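Local coordinates for protein anthranilate-CoA ligase (Stigmatella aurantiaca, PDB 4WV3) that belongs to the ANL superfamily and combines a large AMP-binding enzyme domain with a smaller C-terminal domain, at residues F258-Y270 with S286-P298. Sequence-based numbering, arbitrary orientation.
Sequences FKPTIFYNAPTGY and SLRLCVSASEALP. With 3UK (5'-O-[(S)-[(2-aminobenzoyl)oxy](hydroxy)phosphoryl]adenosine), chain C.
Phe-263 and Asn-265 of strand 262-265 pair in parallel with Cys-290 and Ser-292 of strand 289-292, the axes 4.6 Å apart at an 18° angle. Val-291 is held on both its polar backbone atoms: its N donates to Phe-263 O (2.7 Å), while its O accepts from Asn-265 N. A second donor reaches the same oxygen, since Tyr-270 OH lies 2.7 Å from Val-291 O and 66° out of the carbonyl plane. Through this bond the first turn of helix 267-274 is tied back to the neighbouring strand; the Tyr-270 ring has Asn-265 CB against one face and meets Trp-305 edge-to-face. At the start of the pairing Thr-261 O likewise takes two donors, Arg-288 N and Leu-289 N.

On the face bearing Tyr-264, its ring lies alongside Val-291, CD2 3.5 Å from Val-291 CB, and both side chains touch Trp-199 and Leu-204 of helix 191-204. In Ile-262, chi1 of -49° sets CG1 anti to the carbonyl carbon, and the bend at chi2 brings CD1 to 3.8 Å from Leu-289 CB and over one face of the Arg-288 guanidinium, whose NH2 forms a salt bridge with Asp-210. On the other face, Phe-263 CB meets Cys-290 SG at 3.9 Å. Beyond the strands, the Pro-267 ring packs against the loop after Ser-292, CG 3.3 Å from Glu-295 O.

That loop supplies Ala-293 to Ala-296 to the 3UK pocket: Ala-293 CB comes within 3.6 Å of aminobenzoyl ring atom C28, and Ala-296 CB lies by the adenine. Strand 262-265, helix 267-274 and the parallel neighbouring strand 289-292, in chain order, form a beta-alpha-beta unit in the AMP-binding domain, with a loop lining the 3UK pocket following its second strand.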
ATOM      1  N   PHE A 258       1.117 -14.961 -16.632  1.00 26.75           N
ATOM      2  CA  PHE A 258      -0.252 -14.454 -16.688  1.00 22.65           C
ATOM      3  C   PHE A 258      -0.409 -13.223 -17.573  1.00 23.69           C
ATOM      4  O   PHE A 258      -1.528 -12.812 -17.881  1.00 30.03           O
ATOM      5  CB  PHE A 258      -0.777 -14.177 -15.279  1.00 18.86           C
ATOM      6  CG  PHE A 258      -0.881 -15.406 -14.424  1.00 22.53           C
ATOM      7  CD1 PHE A 258      -1.977 -16.247 -14.529  1.00 28.64           C
ATOM      8  CD2 PHE A 258       0.119 -15.726 -13.521  1.00 22.09           C
ATOM      9  CE1 PHE A 258      -2.076 -17.380 -13.746  1.00 30.23           C
ATOM     10  CE2 PHE A 258       0.025 -16.859 -12.734  1.00 22.71           C
ATOM     11  CZ  PHE A 258      -1.073 -17.687 -12.847  1.00 23.59           C
ATOM     12  N   LYS A 259       0.718 -12.641 -17.975  1.00 24.05           N
ATOM     13  CA  LYS A 259       0.735 -11.522 -18.918  1.00 25.36           C
ATOM     14  C   LYS A 259      -0.168 -10.345 -18.538  1.00 23.76           C
ATOM     15  O   LYS A 259      -1.106 -10.026 -19.268  1.00 22.82           O
ATOM     16  CB  LYS A 259       0.370 -12.015 -20.322  1.00 26.22           C
ATOM     17  CG  LYS A 259       1.368 -12.994 -20.918  1.00 32.53           C
ATOM     18  CD  LYS A 259       0.798 -13.682 -22.149  1.00 40.40           C
ATOM     19  CE  LYS A 259       1.863 -14.492 -22.870  1.00 39.22           C
ATOM     20  NZ  LYS A 259       2.584 -15.413 -21.949  1.00 39.47           N
ATOM     21  N   PRO A 260       0.111  -9.692 -17.398  1.00 16.83           N
ATOM     22  CA  PRO A 260      -0.679  -8.510 -17.042  1.00 16.29           C
ATOM     23  C   PRO A 260      -0.204  -7.291 -17.826  1.00 18.44           C
ATOM     24  O   PRO A 260       0.910  -7.298 -18.346  1.00 15.22           O
ATOM     25  CB  PRO A 260      -0.371  -8.330 -15.556  1.00 13.05           C
ATOM     26  CG  PRO A 260       1.011  -8.852 -15.409  1.00 18.77           C
ATOM     27  CD  PRO A 260       1.126 -10.002 -16.375  1.00 21.65           C
ATOM     28  N   THR A 261      -1.041  -6.262 -17.911  1.00 18.55           N
ATOM     29  CA  THR A 261      -0.682  -5.052 -18.640  1.00 16.89           C
ATOM     30  C   THR A 261      -0.277  -3.930 -17.689  1.00 16.75           C
ATOM     31  O   THR A 261       0.390  -2.976 -18.087  1.00 15.38           O
ATOM     32  CB  THR A 261      -1.835  -4.569 -19.538  1.00 14.94           C
ATOM     33  OG1 THR A 261      -3.003  -4.342 -18.740  1.00 14.51           O
ATOM     34  CG2 THR A 261      -2.150  -5.613 -20.599  1.00 17.69           C
ATOM     35  N   ILE A 262      -0.686  -4.058 -16.430  1.00 13.39           N
ATOM     36  CA  ILE A 262      -0.367  -3.070 -15.407  1.00 13.83           C
ATOM     37  C   ILE A 262       0.331  -3.746 -14.231  1.00 16.55           C
ATOM     38  O   ILE A 262      -0.120  -4.784 -13.747  1.00 15.50           O
ATOM     39  CB  ILE A 262      -1.636  -2.360 -14.894  1.00 15.44           C
ATOM     40  CG1 ILE A 262      -2.491  -1.865 -16.066  1.00 11.63           C
ATOM     41  CG2 ILE A 262      -1.269  -1.208 -13.969  1.00 10.17           C
ATOM     42  CD1 ILE A 262      -1.817  -0.813 -16.919  1.00 10.05           C
ATOM     43  N   PHE A 263       1.431  -3.158 -13.774  1.00 16.84           N
ATOM     44  CA  PHE A 263       2.198  -3.732 -12.675  1.00 16.57           C
ATOM     45  C   PHE A 263       2.405  -2.734 -11.538  1.00 17.82           C
ATOM     46  O   PHE A 263       2.926  -1.640 -11.749  1.00 19.29           O
ATOM     47  CB  PHE A 263       3.547  -4.253 -13.179  1.00 17.56           C
ATOM     48  CG  PHE A 263       4.394  -4.880 -12.107  1.00 17.97           C
ATOM     49  CD1 PHE A 263       3.922  -5.953 -11.371  1.00 14.55           C
ATOM     50  CD2 PHE A 263       5.670  -4.404 -11.847  1.00 15.94           C
ATOM     51  CE1 PHE A 263       4.700  -6.534 -10.387  1.00 17.23           C
ATOM     52  CE2 PHE A 263       6.455  -4.984 -10.867  1.00 16.44           C
ATOM     53  CZ  PHE A 263       5.968  -6.049 -10.136  1.00 15.96           C
ATOM     54  N   TYR A 264       1.994  -3.121 -10.334  1.00 16.70           N
ATOM     55  CA  TYR A 264       2.164  -2.279  -9.155  1.00 16.59           C
ATOM     56  C   TYR A 264       3.270  -2.833  -8.264  1.00 19.20           C
ATOM     57  O   TYR A 264       3.381  -4.047  -8.080  1.00 16.39           O
ATOM     58  CB  TYR A 264       0.869  -2.205  -8.342  1.00 15.04           C
ATOM     59  CG  TYR A 264      -0.350  -1.724  -9.098  1.00 18.27           C
ATOM     60  CD1 TYR A 264      -1.045  -2.573  -9.951  1.00 15.57           C
ATOM     61  CD2 TYR A 264      -0.827  -0.431  -8.930  1.00 14.80           C
ATOM     62  CE1 TYR A 264      -2.164  -2.139 -10.633  1.00 12.22           C
ATOM     63  CE2 TYR A 264      -1.946   0.012  -9.609  1.00 16.42           C
ATOM     64  CZ  TYR A 264      -2.611  -0.847 -10.458  1.00 15.02           C
ATOM     65  OH  TYR A 264      -3.728  -0.411 -11.134  1.00 14.94           O
ATOM     66  N   ASN A 265       4.076  -1.939  -7.703  1.00 20.72           N
ATOM     67  CA  ASN A 265       5.140  -2.333  -6.787  1.00 14.54           C
ATOM     68  C   ASN A 265       5.667  -1.132  -6.008  1.00 11.99           C
ATOM     69  O   ASN A 265       5.247   0.001  -6.238  1.00 10.81           O
ATOM     70  CB  ASN A 265       6.284  -3.012  -7.549  1.00 15.50           C
ATOM     71  CG  ASN A 265       7.103  -3.940  -6.670  1.00 15.67           C
ATOM     72  OD1 ASN A 265       7.080  -3.833  -5.445  1.00 21.58           O
ATOM     73  ND2 ASN A 265       7.835  -4.855  -7.295  1.00 13.90           N
ATOM     74  N   ALA A 266       6.579  -1.392  -5.079  1.00 17.66           N
ATOM     75  CA  ALA A 266       7.242  -0.339  -4.322  1.00 14.85           C
ATOM     76  C   ALA A 266       8.662  -0.186  -4.854  1.00 12.67           C
ATOM     77  O   ALA A 266       9.196  -1.121  -5.450  1.00 12.98           O
ATOM     78  CB  ALA A 266       7.258  -0.688  -2.839  1.00 12.12           C
ATOM     79  N   PRO A 267       9.273   0.997  -4.657  1.00 15.16           N
ATOM     80  CA  PRO A 267      10.654   1.244  -5.089  1.00 16.47           C
ATOM     81  C   PRO A 267      11.633   0.172  -4.614  1.00 15.12           C
ATOM     82  O   PRO A 267      12.577  -0.153  -5.335  1.00 17.75           O
ATOM     83  CB  PRO A 267      10.983   2.583  -4.431  1.00 12.83           C
ATOM     84  CG  PRO A 267       9.679   3.284  -4.380  1.00 14.84           C
ATOM     85  CD  PRO A 267       8.650   2.218  -4.114  1.00 14.07           C
ATOM     86  N   THR A 268      11.404  -0.372  -3.423  1.00 16.11           N
ATOM     87  CA  THR A 268      12.252  -1.435  -2.900  1.00 19.80           C
ATOM     88  C   THR A 268      12.076  -2.723  -3.703  1.00 16.70           C
ATOM     89  O   THR A 268      12.984  -3.551  -3.771  1.00 18.65           O
ATOM     90  CB  THR A 268      11.975  -1.707  -1.404  1.00 15.29           C
ATOM     91  OG1 THR A 268      12.883  -2.705  -0.922  1.00 17.14           O
ATOM     92  CG2 THR A 268      10.545  -2.185  -1.195  1.00 10.94           C
ATOM     93  N   GLY A 269      10.906  -2.880  -4.314  1.00 14.15           N
ATOM     94  CA  GLY A 269      10.623  -4.041  -5.139  1.00 12.65           C
ATOM     95  C   GLY A 269      11.200  -3.886  -6.530  1.00 15.61           C
ATOM     96  O   GLY A 269      11.718  -4.841  -7.108  1.00 15.19           O
ATOM     97  N   TYR A 270      11.108  -2.674  -7.071  1.00 13.17           N
ATOM     98  CA  TYR A 270      11.687  -2.374  -8.375  1.00 22.05           C
ATOM     99  C   TYR A 270      13.207  -2.489  -8.336  1.00 23.24           C
ATOM    100  O   TYR A 270      13.830  -2.943  -9.295  1.00 21.44           O
ATOM    101  CB  TYR A 270      11.279  -0.976  -8.844  1.00 17.64           C
ATOM    102  CG  TYR A 270       9.848  -0.870  -9.324  1.00 17.24           C
ATOM    103  CD1 TYR A 270       9.458  -1.435 -10.533  1.00 16.13           C
ATOM    104  CD2 TYR A 270       8.892  -0.193  -8.579  1.00 14.44           C
ATOM    105  CE1 TYR A 270       8.153  -1.338 -10.980  1.00 19.39           C
ATOM    106  CE2 TYR A 270       7.584  -0.089  -9.019  1.00 18.92           C
ATOM    107  CZ  TYR A 270       7.220  -0.663 -10.219  1.00 20.46           C
ATOM    108  OH  TYR A 270       5.919  -0.562 -10.658  1.00 10.31           O
ATOM    109  N   SER A 286       4.028  -7.727 -22.019  1.00 23.05           N
ATOM    110  CA  SER A 286       2.600  -7.488 -21.839  1.00 25.17           C
ATOM    111  C   SER A 286       2.348  -6.181 -21.088  1.00 25.00           C
ATOM    112  O   SER A 286       1.292  -5.562 -21.230  1.00 29.06           O
ATOM    113  CB  SER A 286       1.942  -8.663 -21.113  1.00 25.20           C
ATOM    114  OG  SER A 286       2.534  -8.876 -19.846  1.00 21.49           O
ATOM    115  N   LEU A 287       3.332  -5.766 -20.295  1.00 23.34           N
ATOM    116  CA  LEU A 287       3.249  -4.524 -19.536  1.00 22.70           C
ATOM    117  C   LEU A 287       3.168  -3.310 -20.454  1.00 20.62           C
ATOM    118  O   LEU A 287       3.962  -3.171 -21.384  1.00 20.85           O
ATOM    119  CB  LEU A 287       4.463  -4.394 -18.613  1.00 20.08           C
ATOM    120  CG  LEU A 287       4.261  -4.644 -17.117  1.00 24.84           C
ATOM    121  CD1 LEU A 287       3.318  -5.809 -16.874  1.00 17.84           C
ATOM    122  CD2 LEU A 287       5.603  -4.900 -16.445  1.00 16.50           C
ATOM    123  N   ARG A 288       2.200  -2.437 -20.195  1.00 18.72           N
ATOM    124  CA  ARG A 288       2.109  -1.174 -20.917  1.00 15.18           C
ATOM    125  C   ARG A 288       2.357  -0.020 -19.953  1.00 13.08           C
ATOM    126  O   ARG A 288       2.768   1.066 -20.359  1.00 13.64           O
ATOM    127  CB  ARG A 288       0.747  -1.021 -21.606  1.00 10.43           C
ATOM    128  CG  ARG A 288      -0.420  -0.745 -20.669  1.00 11.86           C
ATOM    129  CD  ARG A 288      -1.721  -0.594 -21.448  1.00 12.18           C
ATOM    130  NE  ARG A 288      -2.853  -0.250 -20.591  1.00 10.07           N
ATOM    131  CZ  ARG A 288      -3.269   0.992 -20.365  1.00 15.50           C
ATOM    132  NH1 ARG A 288      -2.647   2.016 -20.933  1.00 15.63           N
ATOM    133  NH2 ARG A 288      -4.309   1.213 -19.572  1.00 14.07           N
ATOM    134  N   LEU A 289       2.115  -0.275 -18.671  1.00 15.34           N
ATOM    135  CA  LEU A 289       2.334   0.717 -17.627  1.00 13.27           C
ATOM    136  C   LEU A 289       2.713   0.054 -16.309  1.00 16.61           C
ATOM    137  O   LEU A 289       2.285  -1.063 -16.015  1.00 16.63           O
ATOM    138  CB  LEU A 289       1.084   1.574 -17.422  1.00 15.43           C
ATOM    139  CG  LEU A 289       0.881   2.768 -18.356  1.00 21.60           C
ATOM    140  CD1 LEU A 289      -0.407   3.498 -18.009  1.00 20.39           C
ATOM    141  CD2 LEU A 289       2.073   3.710 -18.280  1.00 17.18           C
ATOM    142  N   CYS A 290       3.519   0.753 -15.520  1.00 17.98           N
ATOM    143  CA  CYS A 290       3.859   0.303 -14.177  1.00 14.11           C
ATOM    144  C   CYS A 290       3.534   1.397 -13.171  1.00 12.73           C
ATOM    145  O   CYS A 290       3.558   2.583 -13.501  1.00 12.20           O
ATOM    146  CB  CYS A 290       5.337  -0.079 -14.089  1.00 16.97           C
ATOM    147  SG  CYS A 290       5.773  -1.583 -14.995  1.00 27.75           S
ATOM    148  N   VAL A 291       3.216   0.994 -11.945  1.00 12.43           N
ATOM    149  CA  VAL A 291       2.859   1.939 -10.895  1.00 11.58           C
ATOM    150  C   VAL A 291       3.726   1.722  -9.659  1.00 13.20           C
ATOM    151  O   VAL A 291       3.967   0.584  -9.253  1.00 10.21           O
ATOM    152  CB  VAL A 291       1.369   1.808 -10.507  1.00 13.25           C
ATOM    153  CG1 VAL A 291       0.995   2.830  -9.442  1.00 10.48           C
ATOM    154  CG2 VAL A 291       0.483   1.966 -11.732  1.00 11.29           C
ATOM    155  N   SER A 292       4.196   2.817  -9.068  1.00 17.04           N
ATOM    156  CA  SER A 292       5.003   2.755  -7.853  1.00 12.47           C
ATOM    157  C   SER A 292       4.416   3.638  -6.758  1.00 13.44           C
ATOM    158  O   SER A 292       3.928   4.735  -7.031  1.00 16.21           O
ATOM    159  CB  SER A 292       6.445   3.175  -8.142  1.00 14.70           C
ATOM    160  OG  SER A 292       7.227   3.157  -6.962  1.00 14.82           O
ATOM    161  N   ALA A 293       4.467   3.154  -5.520  1.00 14.64           N
ATOM    162  CA  ALA A 293       3.964   3.915  -4.380  1.00 15.73           C
ATOM    163  C   ALA A 293       4.449   3.245  -3.097  1.00 15.87           C
ATOM    164  O   ALA A 293       5.182   2.260  -3.147  1.00 21.79           O
ATOM    165  CB  ALA A 293       2.456   3.767  -4.262  1.00 14.14           C
ATOM    166  N   SER A 294       4.013   3.771  -1.957  1.00 16.17           N
ATOM    167  CA  SER A 294       4.465   3.286  -0.660  1.00 16.38           C
ATOM    168  C   SER A 294       5.534   4.241  -0.158  1.00 13.61           C
ATOM    169  O   SER A 294       5.421   4.817   0.924  1.00 14.68           O
ATOM    170  CB  SER A 294       5.028   1.870  -0.778  1.00 14.49           C
ATOM    171  OG  SER A 294       5.120   1.250   0.493  1.00 21.85           O
ATOM    172  N   GLU A 295       6.572   4.409  -0.970  1.00 13.11           N
ATOM    173  CA  GLU A 295       7.601   5.419  -0.729  1.00 17.28           C
ATOM    174  C   GLU A 295       8.003   6.077  -2.045  1.00 15.82           C
ATOM    175  O   GLU A 295       7.697   5.560  -3.120  1.00 21.55           O
ATOM    176  CB  GLU A 295       8.828   4.815  -0.035  1.00 12.78           C
ATOM    177  CG  GLU A 295       8.614   4.470   1.433  1.00 16.64           C
ATOM    178  CD  GLU A 295       9.917   4.249   2.181  1.00 19.73           C
ATOM    179  OE1 GLU A 295      10.984   4.596   1.634  1.00 20.98           O
ATOM    180  OE2 GLU A 295       9.875   3.730   3.315  1.00 14.11           O
ATOM    181  N   ALA A 296       8.686   7.213  -1.957  1.00 13.06           N
ATOM    182  CA  ALA A 296       9.079   7.967  -3.145  1.00 14.04           C
ATOM    183  C   ALA A 296       9.992   7.160  -4.065  1.00 15.83           C
ATOM    184  O   ALA A 296      10.997   6.604  -3.625  1.00 13.62           O
ATOM    185  CB  ALA A 296       9.746   9.276  -2.748  1.00 11.82           C
ATOM    186  N   LEU A 297       9.625   7.094  -5.341  1.00 13.95           N
ATOM    187  CA  LEU A 297      10.427   6.391  -6.336  1.00 16.62           C
ATOM    188  C   LEU A 297      11.565   7.272  -6.839  1.00 15.80           C
ATOM    189  O   LEU A 297      11.323   8.306  -7.465  1.00 13.84           O
ATOM    190  CB  LEU A 297       9.557   5.948  -7.515  1.00 14.17           C
ATOM    191  CG  LEU A 297      10.296   5.250  -8.661  1.00 16.55           C
ATOM    192  CD1 LEU A 297      10.726   3.847  -8.259  1.00 20.12           C
ATOM    193  CD2 LEU A 297       9.446   5.216  -9.921  1.00 16.18           C
ATOM    194  N   PRO A 298      12.814   6.865  -6.563  1.00 14.28           N
ATOM    195  CA  PRO A 298      13.999   7.609  -6.999  1.00 11.62           C
ATOM    196  C   PRO A 298      14.052   7.734  -8.517  1.00 20.05           C
ATOM    197  O   PRO A 298      13.633   6.817  -9.224  1.00 19.77           O
ATOM    198  CB  PRO A 298      15.159   6.738  -6.504  1.00 13.44           C
ATOM    199  CG  PRO A 298      14.586   5.928  -5.394  1.00 11.43           C
ATOM    200  CD  PRO A 298      13.172   5.658  -5.799  1.00 11.16           C
TER
HETATM  201  C10 3UK C 601       4.041   7.382   2.086  1.00 15.41           C
HETATM  202  C15 3UK C 601       4.644   7.870  -0.283  1.00 14.30           C
HETATM  203  C17 3UK C 601       6.235   9.234  -1.367  1.00 16.80           C
HETATM  204  C21 3UK C 601       3.520   8.718   2.537  1.00 16.10           C
HETATM  205  C26 3UK C 601      -0.553   3.957  -0.100  1.00 15.05           C
HETATM  206  C28 3UK C 601      -0.570   4.313  -2.487  1.00 16.55           C
HETATM  207  O01 3UK C 601       1.334   3.590   1.362  1.00 18.22           O
HETATM  208  C02 3UK C 601       0.185   3.965   1.290  1.00 17.11           C
HETATM  209  O03 3UK C 601      -0.607   4.052   2.467  1.00 21.84           O
HETATM  210  P04 3UK C 601       0.049   3.925   3.911  1.00 17.89           P
HETATM  211  O05 3UK C 601      -1.082   4.020   4.984  1.00 26.99           O
HETATM  212  O06 3UK C 601       1.107   5.096   4.200  1.00 11.48           O
HETATM  213  C07 3UK C 601       0.996   6.343   3.497  1.00 10.92           C
HETATM  214  C08 3UK C 601       2.315   7.055   3.594  1.00  9.51           C
HETATM  215  O09 3UK C 601       3.294   6.384   2.770  1.00 16.06           O
HETATM  216  N11 3UK C 601       3.881   7.228   0.676  1.00 15.39           N
HETATM  217  C12 3UK C 601       2.966   6.423   0.058  1.00 14.80           C
HETATM  218  N13 3UK C 601       3.132   6.544  -1.289  1.00 14.71           N
HETATM  219  C14 3UK C 601       4.166   7.436  -1.526  1.00 14.12           C
HETATM  220  N16 3UK C 601       5.668   8.760  -0.227  1.00 13.53           N
HETATM  221  N18 3UK C 601       5.830   8.862  -2.574  1.00 19.80           N
HETATM  222  C19 3UK C 601       4.824   7.985  -2.713  1.00 16.53           C
HETATM  223  N20 3UK C 601       4.396   7.592  -4.010  1.00 15.28           N
HETATM  224  O22 3UK C 601       4.351   9.233   3.560  1.00 13.20           O
HETATM  225  C23 3UK C 601       2.198   8.427   3.068  1.00 11.91           C
HETATM  226  O24 3UK C 601       1.881   9.346   4.133  1.00 18.26           O
HETATM  227  O25 3UK C 601       0.724   2.570   4.046  1.00 14.46           O
HETATM  228  C27 3UK C 601       0.111   4.324  -1.245  1.00 15.38           C
HETATM  229  C29 3UK C 601      -1.950   3.924  -2.552  1.00 15.17           C
HETATM  230  C30 3UK C 601      -2.616   3.560  -1.407  1.00 15.68           C
HETATM  231  C31 3UK C 601      -1.936   3.567  -0.164  1.00 16.48           C
HETATM  232  N32 3UK C 601      -2.643   3.178   1.056  1.00 18.68           N